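Local coordinates for protein dioxygenase (Pseudomonas brassicacearum, PDB 5V2D) that probably cleaves the central double bond of lignin-derived stilbenes with dioxygen, using a single iron ion held at the centre of a seven-bladed beta-propeller, at residues L48-V53 with G95-R100; Y123-T128 with E260-G265; D240-E245 with G303-A308. All coordinates share one frame; numbering follows the deposited sequence.

Overall arrangement
The fold is the beta-propeller of the carotenoid cleavage oxygenase family, with iron near its centre. Contact 3 holds one of the four iron-binding histidines, H304, and joins the inner strands of two adjacent sheets. Contact 1 lies where the chain passes from one sheet to the next, its centre about 32 Å from that of contact 3. Contact 2 joins two chain parts that lie 132 residues apart in sequence. Contacts 1 and 2 lie on opposite sides of the chain's centre, with their own centres about 45 Å apart. Contact 2 comes within about 10 Å of contact 3 at the nearest atoms, and its R124 side chain is about 12 Å from the iron.

Contact 1 of 3, residues L48-V53 with G95-R100; sequences LEIEGV and GKVSLR
L48 packs its side chain into a shallow hollow on the strand that carries V97 and L99. The hollow is bounded by V97 CG1 at one end and the L99 side chain at the other. The S98 backbone forms its floor. L48 CD1 is the bump that enters it, 3.9 Å from V97 CG1 and 4.1 Å from L99 CB. The L48 and V97 side chains cross at a slant.

V97 is itself a forked ridge. Its CG1 branch faces L48, and its CG2 branch turns to I50, whose CD1 lies 4.3 Å away. I50 is fully extended beyond CB (chi2 180°), which carries CD1 to the start of the strand. There I50 CD1 rests 3.5 Å from G95 O. The backbone of G95 has a positive phi, at the tight turn between strands 85-93 and 96-103.

The backbones are tied directly at one point. L48 N donates to V97 O over 2.9 Å. A water bridges L48 O and V97 N. It is hydrogen-bonded to L48 O at 2.6 Å and accepts from V97 N at 3.0 Å. One direct bond and one water bridge thus join L48 to V97.

The segment 48-53 is a bridge between two antiparallel sheets. Before it, strand 43-45 borders strand 96-103, and the backbones of V45 and L99 are hydrogen-bonded. Within it, the backbones of E49 and E51 hydrogen-bond to those of R485 and R483 in strand 482-486. I484 of that strand and F90 and F92 of strand 85-93 pack around L48 and V97, closing the border between the sheets.

Contact 2 of 3, residues Y123-T128 with E260-G265; sequences YRNAFT and ERMKNG
N125 reaches across to the carbonyl of M262, in the last turn of helix 259-263. Its CB points at the helix, and CG stands anti to the backbone N (chi1 -177°). N125 CG comes 3.9 Å from M262 CB. OD1 turns back to its own loop and accepts a weak bond from F127 N. ND2 lies at the tip and donates to M262 O over 2.9 Å, close to its own amide plane. ND2 also bonds to G266 O, so two carbonyls grip this one atom.

M262 O takes a second bond from G265 N. The M262 chain bends at its sulfur, and CE touches R124 O at 3.5 Å. The F127 ring lies across K263, whose CG sits over the ring centre at 3.8 Å from the centroid. This is a CH-pi contact. T128 closes the loop: its OG1 and N both bond to N125 O, at 2.6 and 3.1 Å, and its CG2 meets G265 CA at 4.0 Å.

The helix ends in a Schellman motif with G265, at positive phi, as its C-prime residue. N125 clasps this end by bonding to the carbonyls of M262 and G266.

Contact 3 of 3, residues D240-E245 with G303-A308; sequences DFAATE and GHTLNA. With FE (Fe (III) ion), chain E.
This is a buried seam between the inner strands of two neighbouring propeller sheets, right beside the iron site. Segments D240-T244 and H304-A308 run almost parallel, 7° apart end to end. Side chains join them, with no backbone-to-backbone hydrogen bond between the two segments.

D240 carries the polar part. Its CG is roughly anti to the backbone N (chi1 -158°), which swings the carboxylate across to the other segment. OD2 accepts from T305 N at 2.9 Å, and the N sits well above the carboxylate plane. OD2 also lies at the edge of the H304 ring, 3.4 Å from CD2. OD1 accepts from F241 N and forms a salt bridge with K190. T305 answers in return: its OG1 donates to F241 O over 2.8 Å, from above the carbonyl plane.

H304 NE2 binds the iron at 2.1 Å. H188, H239 and H495 complete the protein ligands, and a water is also bound. H304 ND1 bonds to E372 OE2; with the iron on NE2, the ring is held at both nitrogens. D240 follows H239 directly, so the seam ties two ligand-bearing segments together.

Further along, the contact turns apolar. A242 CB meets A308 CB at 3.6 Å, and T244 CG2 meets the same methyl at 3.7 Å. V317 of strand 314-322 packs against both alanines, while A242 pairs by backbone with V249 of strand 247-252.

Contact 1 of 3, residues L48-V53 with G95-R100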
ATOM      1  N   LEU A  48     -17.422 -15.777  12.161  1.00 30.55           N
ATOM      2  CA  LEU A  48     -16.713 -16.510  11.111  1.00 28.76           C
ATOM      3  C   LEU A  48     -16.293 -17.876  11.643  1.00 27.98           C
ATOM      4  O   LEU A  48     -15.869 -17.950  12.770  1.00 29.16           O
ATOM      5  CB  LEU A  48     -15.556 -15.710  10.627  1.00 28.60           C
ATOM      6  CG  LEU A  48     -15.914 -14.414   9.881  1.00 28.67           C
ATOM      7  CD1 LEU A  48     -14.733 -13.492   9.731  1.00 30.01           C
ATOM      8  CD2 LEU A  48     -16.480 -14.677   8.487  1.00 28.45           C
ATOM      9  N   GLU A  49     -16.411 -18.897  10.820  1.00 30.09           N
ATOM     10  CA  GLU A  49     -15.937 -20.256  11.141  1.00 33.09           C
ATOM     11  C   GLU A  49     -14.435 -20.257  11.233  1.00 32.01           C
ATOM     12  O   GLU A  49     -13.754 -19.692  10.327  1.00 28.81           O
ATOM     13  CB  GLU A  49     -16.214 -21.260  10.022  1.00 38.87           C
ATOM     14  CG  GLU A  49     -17.635 -21.675   9.839  1.00 43.52           C
ATOM     15  CD  GLU A  49     -17.767 -22.871   8.886  1.00 50.42           C
ATOM     16  OE1 GLU A  49     -17.794 -22.606   7.668  1.00 53.80           O
ATOM     17  OE2 GLU A  49     -17.751 -24.077   9.363  1.00 60.66           O
ATOM     18  N   ILE A  50     -13.879 -20.954  12.232  1.00 28.78           N
ATOM     19  CA  ILE A  50     -12.461 -21.028  12.422  1.00 28.79           C
ATOM     20  C   ILE A  50     -11.997 -22.478  12.506  1.00 31.19           C
ATOM     21  O   ILE A  50     -12.543 -23.237  13.285  1.00 30.72           O
ATOM     22  CB  ILE A  50     -12.077 -20.312  13.724  1.00 30.91           C
ATOM     23  CG1 ILE A  50     -12.600 -18.865  13.700  1.00 28.93           C
ATOM     24  CG2 ILE A  50     -10.547 -20.323  13.962  1.00 30.00           C
ATOM     25  CD1 ILE A  50     -12.240 -18.149  14.966  1.00 29.89           C
ATOM     26  N   GLU A  51     -11.035 -22.884  11.695  1.00 30.49           N
ATOM     27  CA  GLU A  51     -10.399 -24.173  11.746  1.00 33.18           C
ATOM     28  C   GLU A  51      -9.165 -23.956  12.570  1.00 30.77           C
ATOM     29  O   GLU A  51      -8.406 -22.990  12.339  1.00 29.93           O
ATOM     30  CB  GLU A  51     -10.068 -24.632  10.304  1.00 37.40           C
ATOM     31  CG  GLU A  51      -9.310 -25.958  10.235  1.00 43.21           C
ATOM     32  CD  GLU A  51      -8.838 -26.411   8.833  1.00 51.17           C
ATOM     33  OE1 GLU A  51      -8.034 -27.352   8.847  1.00 64.65           O
ATOM     34  OE2 GLU A  51      -9.277 -25.935   7.727  1.00 51.24           O
ATOM     35  N   GLY A  52      -8.893 -24.885  13.504  1.00 29.13           N
ATOM     36  CA  GLY A  52      -7.685 -24.760  14.341  1.00 30.54           C
ATOM     37  C   GLY A  52      -8.078 -24.062  15.606  1.00 31.44           C
ATOM     38  O   GLY A  52      -9.168 -24.244  16.039  1.00 35.93           O
ATOM     39  N   VAL A  53      -7.221 -23.268  16.211  1.00 31.48           N
ATOM     40  CA  VAL A  53      -7.474 -22.624  17.496  1.00 31.27           C
ATOM     41  C   VAL A  53      -6.971 -21.204  17.471  1.00 30.86           C
ATOM     42  O   VAL A  53      -5.739 -20.947  17.314  1.00 28.02           O
ATOM     43  CB  VAL A  53      -6.655 -23.354  18.626  1.00 34.37           C
ATOM     44  CG1 VAL A  53      -7.011 -22.725  19.965  1.00 35.88           C
ATOM     45  CG2 VAL A  53      -7.004 -24.861  18.612  1.00 36.98           C
ATOM     46  N   GLY A  95     -11.522 -15.019  20.872  1.00 32.50           N
ATOM     47  CA  GLY A  95     -11.635 -16.197  20.059  1.00 33.17           C
ATOM     48  C   GLY A  95     -12.666 -16.196  18.957  1.00 32.91           C
ATOM     49  O   GLY A  95     -12.818 -17.196  18.277  1.00 32.99           O
ATOM     50  N   LYS A  96     -13.376 -15.072  18.789  1.00 30.58           N
ATOM     51  CA  LYS A  96     -14.389 -14.924  17.748  1.00 32.12           C
ATOM     52  C   LYS A  96     -13.997 -13.782  16.801  1.00 29.09           C
ATOM     53  O   LYS A  96     -13.376 -12.826  17.194  1.00 26.90           O
ATOM     54  CB  LYS A  96     -15.718 -14.614  18.348  1.00 36.44           C
ATOM     55  CG  LYS A  96     -16.231 -15.798  19.199  1.00 44.05           C
ATOM     56  CD  LYS A  96     -17.630 -15.513  19.748  1.00 48.89           C
ATOM     57  CE  LYS A  96     -18.536 -16.779  19.822  1.00 53.41           C
ATOM     58  NZ  LYS A  96     -19.190 -17.327  18.535  1.00 54.39           N
ATOM     59  N   VAL A  97     -14.318 -13.998  15.527  1.00 29.07           N
ATOM     60  CA  VAL A  97     -13.975 -12.982  14.499  1.00 27.45           C
ATOM     61  C   VAL A  97     -15.256 -12.650  13.744  1.00 25.63           C
ATOM     62  O   VAL A  97     -16.036 -13.567  13.384  1.00 25.36           O
ATOM     63  CB  VAL A  97     -12.912 -13.466  13.522  1.00 27.46           C
ATOM     64  CG1 VAL A  97     -12.460 -12.325  12.669  1.00 27.20           C
ATOM     65  CG2 VAL A  97     -11.720 -13.969  14.265  1.00 27.56           C
ATOM     66  N   SER A  98     -15.478 -11.368  13.559  1.00 26.70           N
ATOM     67  CA  SER A  98     -16.554 -10.877  12.688  1.00 24.81           C
ATOM     68  C   SER A  98     -15.996  -9.997  11.556  1.00 24.18           C
ATOM     69  O   SER A  98     -14.834  -9.607  11.621  1.00 22.79           O
ATOM     70  CB  SER A  98     -17.577 -10.121  13.499  1.00 27.33           C
ATOM     71  OG  SER A  98     -16.962  -8.992  14.089  1.00 27.89           O
ATOM     72  N   LEU A  99     -16.804  -9.761  10.518  1.00 21.64           N
ATOM     73  CA  LEU A  99     -16.324  -9.012   9.352  1.00 23.67           C
ATOM     74  C   LEU A  99     -17.389  -7.987   8.975  1.00 23.86           C
ATOM     75  O   LEU A  99     -18.605  -8.285   8.957  1.00 24.22           O
ATOM     76  CB  LEU A  99     -16.094  -9.917   8.195  1.00 23.47           C
ATOM     77  CG  LEU A  99     -15.815  -9.296   6.833  1.00 25.23           C
ATOM     78  CD1 LEU A  99     -14.553  -8.477   6.783  1.00 23.77           C
ATOM     79  CD2 LEU A  99     -15.785 -10.455   5.845  1.00 27.08           C
ATOM     80  N   ARG A 100     -16.902  -6.785   8.716  1.00 25.00           N
ATOM     81  CA  ARG A 100     -17.668  -5.770   7.988  1.00 26.14           C
ATOM     82  C   ARG A 100     -16.883  -5.264   6.832  1.00 23.18           C
ATOM     83  O   ARG A 100     -15.700  -5.095   6.947  1.00 24.01           O
ATOM     84  CB  ARG A 100     -17.853  -4.603   8.889  1.00 29.97           C
ATOM     85  CG  ARG A 100     -19.000  -4.680   9.715  1.00 42.86           C
ATOM     86  CD  ARG A 100     -19.539  -3.188   9.549  1.00 53.76           C
ATOM     87  NE  ARG A 100     -20.973  -3.051   9.794  1.00 63.19           N
ATOM     88  CZ  ARG A 100     -21.476  -3.235  11.000  1.00 68.80           C
ATOM     89  NH1 ARG A 100     -20.692  -3.520  12.075  1.00 63.21           N
ATOM     90  NH2 ARG A 100     -22.780  -3.115  11.132  1.00 70.93           N
TER
HETATM   91  O   HOH W   1     -15.672 -16.609  14.980  1.00 27.89           O

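Contact 2 of 3, residues Y123-T128 with E260-G265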
ATOM      1  N   TYR A 123      -6.431   6.780 -15.043  1.00 26.51           N
ATOM      2  CA  TYR A 123      -5.899   6.882 -13.669  1.00 26.39           C
ATOM      3  C   TYR A 123      -5.234   8.222 -13.430  1.00 26.25           C
ATOM      4  O   TYR A 123      -4.288   8.604 -14.157  1.00 26.48           O
ATOM      5  CB  TYR A 123      -4.919   5.735 -13.380  1.00 27.97           C
ATOM      6  CG  TYR A 123      -4.269   5.743 -12.038  1.00 28.35           C
ATOM      7  CD1 TYR A 123      -2.962   6.148 -11.896  1.00 30.82           C
ATOM      8  CD2 TYR A 123      -4.982   5.379 -10.846  1.00 29.09           C
ATOM      9  CE1 TYR A 123      -2.330   6.158 -10.615  1.00 30.01           C
ATOM     10  CE2 TYR A 123      -4.330   5.374  -9.603  1.00 31.35           C
ATOM     11  CZ  TYR A 123      -3.015   5.751  -9.490  1.00 34.16           C
ATOM     12  OH  TYR A 123      -2.331   5.874  -8.281  1.00 40.53           O
ATOM     13  N   ARG A 124      -5.736   8.941 -12.422  1.00 26.35           N
ATOM     14  CA  ARG A 124      -5.151  10.210 -11.939  1.00 26.66           C
ATOM     15  C   ARG A 124      -5.073  11.243 -13.074  1.00 26.70           C
ATOM     16  O   ARG A 124      -4.172  12.087 -13.131  1.00 26.43           O
ATOM     17  CB  ARG A 124      -3.794   9.998 -11.268  1.00 27.61           C
ATOM     18  CG  ARG A 124      -3.889   9.276  -9.891  1.00 29.95           C
ATOM     19  CD  ARG A 124      -2.648   9.470  -9.025  1.00 30.23           C
ATOM     20  NE  ARG A 124      -2.376  10.887  -8.757  1.00 33.95           N
ATOM     21  CZ  ARG A 124      -1.361  11.363  -8.015  1.00 37.02           C
ATOM     22  NH1 ARG A 124      -0.459  10.518  -7.581  1.00 32.86           N
ATOM     23  NH2 ARG A 124      -1.243  12.704  -7.740  1.00 38.98           N
ATOM     24  N   ASN A 125      -6.010  11.142 -14.032  1.00 25.92           N
ATOM     25  CA  ASN A 125      -6.072  12.124 -15.090  1.00 27.99           C
ATOM     26  C   ASN A 125      -7.530  12.575 -15.236  1.00 26.42           C
ATOM     27  O   ASN A 125      -8.323  12.044 -16.066  1.00 28.38           O
ATOM     28  CB  ASN A 125      -5.457  11.566 -16.393  1.00 29.82           C
ATOM     29  CG  ASN A 125      -5.443  12.624 -17.513  1.00 30.19           C
ATOM     30  OD1 ASN A 125      -5.999  13.717 -17.300  1.00 29.82           O
ATOM     31  ND2 ASN A 125      -4.861  12.313 -18.694  1.00 30.60           N
ATOM     32  N   ALA A 126      -7.849  13.566 -14.439  1.00 26.56           N
ATOM     33  CA  ALA A 126      -9.248  14.066 -14.424  1.00 28.41           C
ATOM     34  C   ALA A 126      -9.642  14.770 -15.733  1.00 31.33           C
ATOM     35  O   ALA A 126     -10.823  14.878 -16.036  1.00 29.55           O
ATOM     36  CB  ALA A 126      -9.460  15.009 -13.238  1.00 30.69           C
ATOM     37  N   PHE A 127      -8.683  15.182 -16.562  1.00 30.34           N
ATOM     38  CA  PHE A 127      -9.063  15.697 -17.891  1.00 30.93           C
ATOM     39  C   PHE A 127      -9.782  14.684 -18.738  1.00 32.74           C
ATOM     40  O   PHE A 127     -10.386  15.093 -19.682  1.00 31.60           O
ATOM     41  CB  PHE A 127      -7.830  16.240 -18.682  1.00 34.29           C
ATOM     42  CG  PHE A 127      -7.074  17.301 -17.933  1.00 33.18           C
ATOM     43  CD1 PHE A 127      -7.653  18.590 -17.776  1.00 37.07           C
ATOM     44  CD2 PHE A 127      -5.826  17.038 -17.328  1.00 35.35           C
ATOM     45  CE1 PHE A 127      -6.972  19.596 -17.066  1.00 38.05           C
ATOM     46  CE2 PHE A 127      -5.181  18.038 -16.595  1.00 35.28           C
ATOM     47  CZ  PHE A 127      -5.734  19.320 -16.493  1.00 38.53           C
ATOM     48  N   THR A 128      -9.727  13.380 -18.436  1.00 27.71           N
ATOM     49  CA  THR A 128     -10.412  12.376 -19.216  1.00 27.72           C
ATOM     50  C   THR A 128     -11.697  11.929 -18.555  1.00 26.64           C
ATOM     51  O   THR A 128     -12.342  11.004 -19.052  1.00 23.87           O
ATOM     52  CB  THR A 128      -9.525  11.142 -19.365  1.00 28.46           C
ATOM     53  OG1 THR A 128      -9.229  10.566 -18.064  1.00 27.15           O
ATOM     54  CG2 THR A 128      -8.276  11.546 -20.069  1.00 27.86           C
ATOM     55  N   GLU A 260       0.877  18.561 -19.685  1.00 44.99           N
ATOM     56  CA  GLU A 260       0.481  18.653 -21.100  1.00 49.01           C
ATOM     57  C   GLU A 260       0.137  17.306 -21.642  1.00 41.24           C
ATOM     58  O   GLU A 260      -0.877  17.162 -22.318  1.00 44.52           O
ATOM     59  CB  GLU A 260       1.580  19.384 -21.967  1.00 57.13           C
ATOM     60  CG  GLU A 260       1.672  20.897 -21.680  1.00 61.97           C
ATOM     61  CD  GLU A 260       0.311  21.631 -21.837  1.00 70.63           C
ATOM     62  OE1 GLU A 260      -0.355  21.482 -22.926  1.00 76.38           O
ATOM     63  OE2 GLU A 260      -0.126  22.343 -20.883  1.00 69.39           O
ATOM     64  N   ARG A 261       0.947  16.292 -21.334  1.00 42.47           N
ATOM     65  CA  ARG A 261       0.638  14.923 -21.751  1.00 39.36           C
ATOM     66  C   ARG A 261      -0.754  14.522 -21.214  1.00 39.25           C
ATOM     67  O   ARG A 261      -1.541  13.885 -21.900  1.00 38.50           O
ATOM     68  CB  ARG A 261       1.715  13.943 -21.257  1.00 39.89           C
ATOM     69  CG  ARG A 261       1.376  12.468 -21.457  1.00 40.30           C
ATOM     70  CD  ARG A 261       2.501  11.542 -20.984  1.00 41.75           C
ATOM     71  NE  ARG A 261       2.674  11.568 -19.518  1.00 40.16           N
ATOM     72  CZ  ARG A 261       3.781  11.904 -18.869  1.00 41.05           C
ATOM     73  NH1 ARG A 261       4.889  12.239 -19.507  1.00 40.10           N
ATOM     74  NH2 ARG A 261       3.783  11.887 -17.497  1.00 38.74           N
ATOM     75  N   MET A 262      -1.018  14.858 -19.948  1.00 37.91           N
ATOM     76  CA  MET A 262      -2.311  14.555 -19.339  1.00 38.75           C
ATOM     77  C   MET A 262      -3.482  15.291 -20.029  1.00 37.77           C
ATOM     78  O   MET A 262      -4.522  14.683 -20.248  1.00 36.85           O
ATOM     79  CB  MET A 262      -2.320  14.904 -17.833  1.00 35.53           C
ATOM     80  CG  MET A 262      -1.386  14.050 -16.950  1.00 37.82           C
ATOM     81  SD  MET A 262      -1.159  14.833 -15.280  1.00 40.48           S
ATOM     82  CE  MET A 262      -2.882  14.869 -14.764  1.00 37.76           C
ATOM     83  N   LYS A 263      -3.308  16.573 -20.333  1.00 39.17           N
ATOM     84  CA  LYS A 263      -4.341  17.326 -21.087  1.00 45.40           C
ATOM     85  C   LYS A 263      -4.650  16.682 -22.413  1.00 42.92           C
ATOM     86  O   LYS A 263      -5.765  16.743 -22.847  1.00 49.21           O
ATOM     87  CB  LYS A 263      -3.953  18.754 -21.311  1.00 47.49           C
ATOM     88  CG  LYS A 263      -4.245  19.560 -20.081  1.00 52.63           C
ATOM     89  CD  LYS A 263      -3.754  21.021 -20.228  1.00 57.74           C
ATOM     90  CE  LYS A 263      -4.309  21.895 -19.120  1.00 57.84           C
ATOM     91  NZ  LYS A 263      -3.315  22.932 -18.704  1.00 62.31           N
ATOM     92  N   ASN A 264      -3.672  16.006 -23.004  1.00 43.85           N
ATOM     93  CA  ASN A 264      -3.865  15.235 -24.240  1.00 45.41           C
ATOM     94  C   ASN A 264      -4.313  13.823 -24.045  1.00 45.83           C
ATOM     95  O   ASN A 264      -4.292  13.029 -25.020  1.00 43.43           O
ATOM     96  CB  ASN A 264      -2.599  15.291 -25.099  1.00 48.02           C
ATOM     97  CG  ASN A 264      -2.359  16.715 -25.629  1.00 51.24           C
ATOM     98  OD1 ASN A 264      -3.262  17.313 -26.198  1.00 63.78           O
ATOM     99  ND2 ASN A 264      -1.210  17.289 -25.350  1.00 55.97           N
ATOM    100  N   GLY A 265      -4.710  13.449 -22.804  1.00 39.04           N
ATOM    101  CA  GLY A 265      -5.302  12.153 -22.610  1.00 35.27           C
ATOM    102  C   GLY A 265      -4.340  11.090 -22.166  1.00 35.98           C
ATOM    103  O   GLY A 265      -4.762   9.937 -21.951  1.00 37.85           O
TER

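Contact 3 of 3, residues D240-E245 with G303-A308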
ATOM      1  N   ASP A 240       6.018   5.899  -0.908  1.00 26.11           N
ATOM      2  CA  ASP A 240       6.238   5.562   0.490  1.00 26.35           C
ATOM      3  C   ASP A 240       7.360   6.457   0.974  1.00 26.44           C
ATOM      4  O   ASP A 240       7.973   7.162   0.195  1.00 23.96           O
ATOM      5  CB  ASP A 240       6.558   4.060   0.578  1.00 27.83           C
ATOM      6  CG  ASP A 240       6.304   3.442   1.968  1.00 27.21           C
ATOM      7  OD1 ASP A 240       6.178   4.203   2.975  1.00 26.94           O
ATOM      8  OD2 ASP A 240       6.303   2.167   2.050  1.00 27.26           O
ATOM      9  N   PHE A 241       7.619   6.473   2.257  1.00 26.12           N
ATOM     10  CA  PHE A 241       8.743   7.239   2.807  1.00 25.07           C
ATOM     11  C   PHE A 241       9.266   6.541   4.037  1.00 26.45           C
ATOM     12  O   PHE A 241       8.843   5.472   4.334  1.00 24.12           O
ATOM     13  CB  PHE A 241       8.363   8.723   3.039  1.00 25.49           C
ATOM     14  CG  PHE A 241       7.681   9.022   4.331  1.00 26.81           C
ATOM     15  CD1 PHE A 241       6.583   8.350   4.729  1.00 25.50           C
ATOM     16  CD2 PHE A 241       8.149  10.041   5.142  1.00 30.11           C
ATOM     17  CE1 PHE A 241       5.900   8.700   5.905  1.00 28.41           C
ATOM     18  CE2 PHE A 241       7.500  10.382   6.352  1.00 30.12           C
ATOM     19  CZ  PHE A 241       6.391   9.705   6.730  1.00 29.17           C
ATOM     20  N   ALA A 242      10.290   7.112   4.642  1.00 25.79           N
ATOM     21  CA  ALA A 242      10.889   6.526   5.832  1.00 28.45           C
ATOM     22  C   ALA A 242      11.019   7.629   6.866  1.00 28.62           C
ATOM     23  O   ALA A 242      11.402   8.773   6.554  1.00 28.28           O
ATOM     24  CB  ALA A 242      12.238   5.994   5.494  1.00 30.41           C
ATOM     25  N   ALA A 243      10.642   7.299   8.080  1.00 28.66           N
ATOM     26  CA  ALA A 243      10.765   8.231   9.194  1.00 33.75           C
ATOM     27  C   ALA A 243      11.562   7.547  10.292  1.00 35.95           C
ATOM     28  O   ALA A 243      11.400   6.339  10.537  1.00 40.18           O
ATOM     29  CB  ALA A 243       9.399   8.693   9.690  1.00 37.03           C
ATOM     30  N   THR A 244      12.575   8.230  10.780  1.00 32.48           N
ATOM     31  CA  THR A 244      13.412   7.684  11.825  1.00 31.62           C
ATOM     32  C   THR A 244      13.242   8.578  13.033  1.00 31.78           C
ATOM     33  O   THR A 244      12.441   9.506  13.022  1.00 29.14           O
ATOM     34  CB  THR A 244      14.893   7.520  11.392  1.00 30.86           C
ATOM     35  OG1 THR A 244      15.535   8.780  11.304  1.00 30.72           O
ATOM     36  CG2 THR A 244      15.022   6.854  10.024  1.00 30.87           C
ATOM     37  N   GLU A 245      14.034   8.323  14.072  1.00 35.82           N
ATOM     38  CA  GLU A 245      13.934   9.192  15.279  1.00 39.11           C
ATOM     39  C   GLU A 245      14.273  10.605  14.937  1.00 35.03           C
ATOM     40  O   GLU A 245      13.634  11.503  15.390  1.00 35.37           O
ATOM     41  CB  GLU A 245      14.895   8.697  16.383  1.00 47.74           C
ATOM     42  CG  GLU A 245      14.348   7.375  16.982  1.00 55.35           C
ATOM     43  CD  GLU A 245      15.373   6.580  17.797  1.00 62.29           C
ATOM     44  OE1 GLU A 245      16.486   6.150  17.263  1.00 55.42           O
ATOM     45  OE2 GLU A 245      15.019   6.397  18.988  1.00 66.17           O
ATOM     46  N   GLY A 303      10.890   0.259  -3.744  1.00 26.69           N
ATOM     47  CA  GLY A 303       9.615  -0.365  -3.224  1.00 25.40           C
ATOM     48  C   GLY A 303       9.197   0.213  -1.873  1.00 25.73           C
ATOM     49  O   GLY A 303       9.693   1.254  -1.438  1.00 26.55           O
ATOM     50  N   HIS A 304       8.291  -0.496  -1.204  1.00 25.88           N
ATOM     51  CA  HIS A 304       7.785  -0.079   0.100  1.00 25.59           C
ATOM     52  C   HIS A 304       8.845  -0.163   1.191  1.00 25.92           C
ATOM     53  O   HIS A 304       9.632  -1.089   1.234  1.00 26.40           O
ATOM     54  CB  HIS A 304       6.616  -0.994   0.486  1.00 25.11           C
ATOM     55  CG  HIS A 304       5.413  -0.704  -0.310  1.00 25.27           C
ATOM     56  ND1 HIS A 304       4.944  -1.537  -1.296  1.00 26.10           N
ATOM     57  CD2 HIS A 304       4.518   0.295  -0.189  1.00 25.04           C
ATOM     58  CE1 HIS A 304       3.848  -0.986  -1.811  1.00 28.37           C
ATOM     59  NE2 HIS A 304       3.584   0.123  -1.156  1.00 25.74           N
ATOM     60  N   THR A 305       8.796   0.773   2.110  1.00 23.95           N
ATOM     61  CA  THR A 305       9.657   0.754   3.278  1.00 25.56           C
ATOM     62  C   THR A 305       9.357  -0.385   4.216  1.00 26.07           C
ATOM     63  O   THR A 305       8.237  -0.493   4.740  1.00 24.27           O
ATOM     64  CB  THR A 305       9.492   2.089   4.017  1.00 26.48           C
ATOM     65  OG1 THR A 305       9.784   3.152   3.115  1.00 30.37           O
ATOM     66  CG2 THR A 305      10.404   2.203   5.236  1.00 27.05           C
ATOM     67  N   LEU A 306      10.348  -1.228   4.489  1.00 25.35           N
ATOM     68  CA  LEU A 306      10.213  -2.223   5.566  1.00 26.07           C
ATOM     69  C   LEU A 306      10.349  -1.473   6.893  1.00 24.80           C
ATOM     70  O   LEU A 306       9.445  -1.443   7.717  1.00 24.77           O
ATOM     71  CB  LEU A 306      11.197  -3.343   5.428  1.00 25.15           C
ATOM     72  CG  LEU A 306      11.329  -4.236   6.662  1.00 25.99           C
ATOM     73  CD1 LEU A 306       9.998  -4.876   7.103  1.00 25.36           C
ATOM     74  CD2 LEU A 306      12.378  -5.327   6.343  1.00 25.78           C
ATOM     75  N   ASN A 307      11.462  -0.800   7.069  1.00 26.74           N
ATOM     76  CA  ASN A 307      11.722   0.007   8.240  1.00 25.45           C
ATOM     77  C   ASN A 307      12.942   0.871   7.962  1.00 25.45           C
ATOM     78  O   ASN A 307      13.623   0.697   6.971  1.00 27.10           O
ATOM     79  CB  ASN A 307      11.867  -0.824   9.547  1.00 27.05           C
ATOM     80  CG  ASN A 307      11.690   0.009  10.786  1.00 26.48           C
ATOM     81  OD1 ASN A 307      11.052   1.079  10.780  1.00 24.96           O
ATOM     82  ND2 ASN A 307      12.242  -0.499  11.893  1.00 27.42           N
ATOM     83  N   ALA A 308      13.210   1.815   8.842  1.00 26.62           N
ATOM     84  CA  ALA A 308      14.358   2.720   8.758  1.00 25.73           C
ATOM     85  C   ALA A 308      14.756   3.146  10.146  1.00 27.56           C
ATOM     86  O   ALA A 308      13.948   3.133  11.054  1.00 28.85           O
ATOM     87  CB  ALA A 308      13.967   3.958   7.935  1.00 25.93           C
TER
HETATM   88 FE    FE E 500       1.802   1.212  -1.135  1.00 21.77          FE
HETATM   89  O   HOH W   2       5.751   0.812   3.974  1.00 25.52           O
HETATM   90  O   HOH W   3       0.842   0.394  -2.768  1.00 26.53           O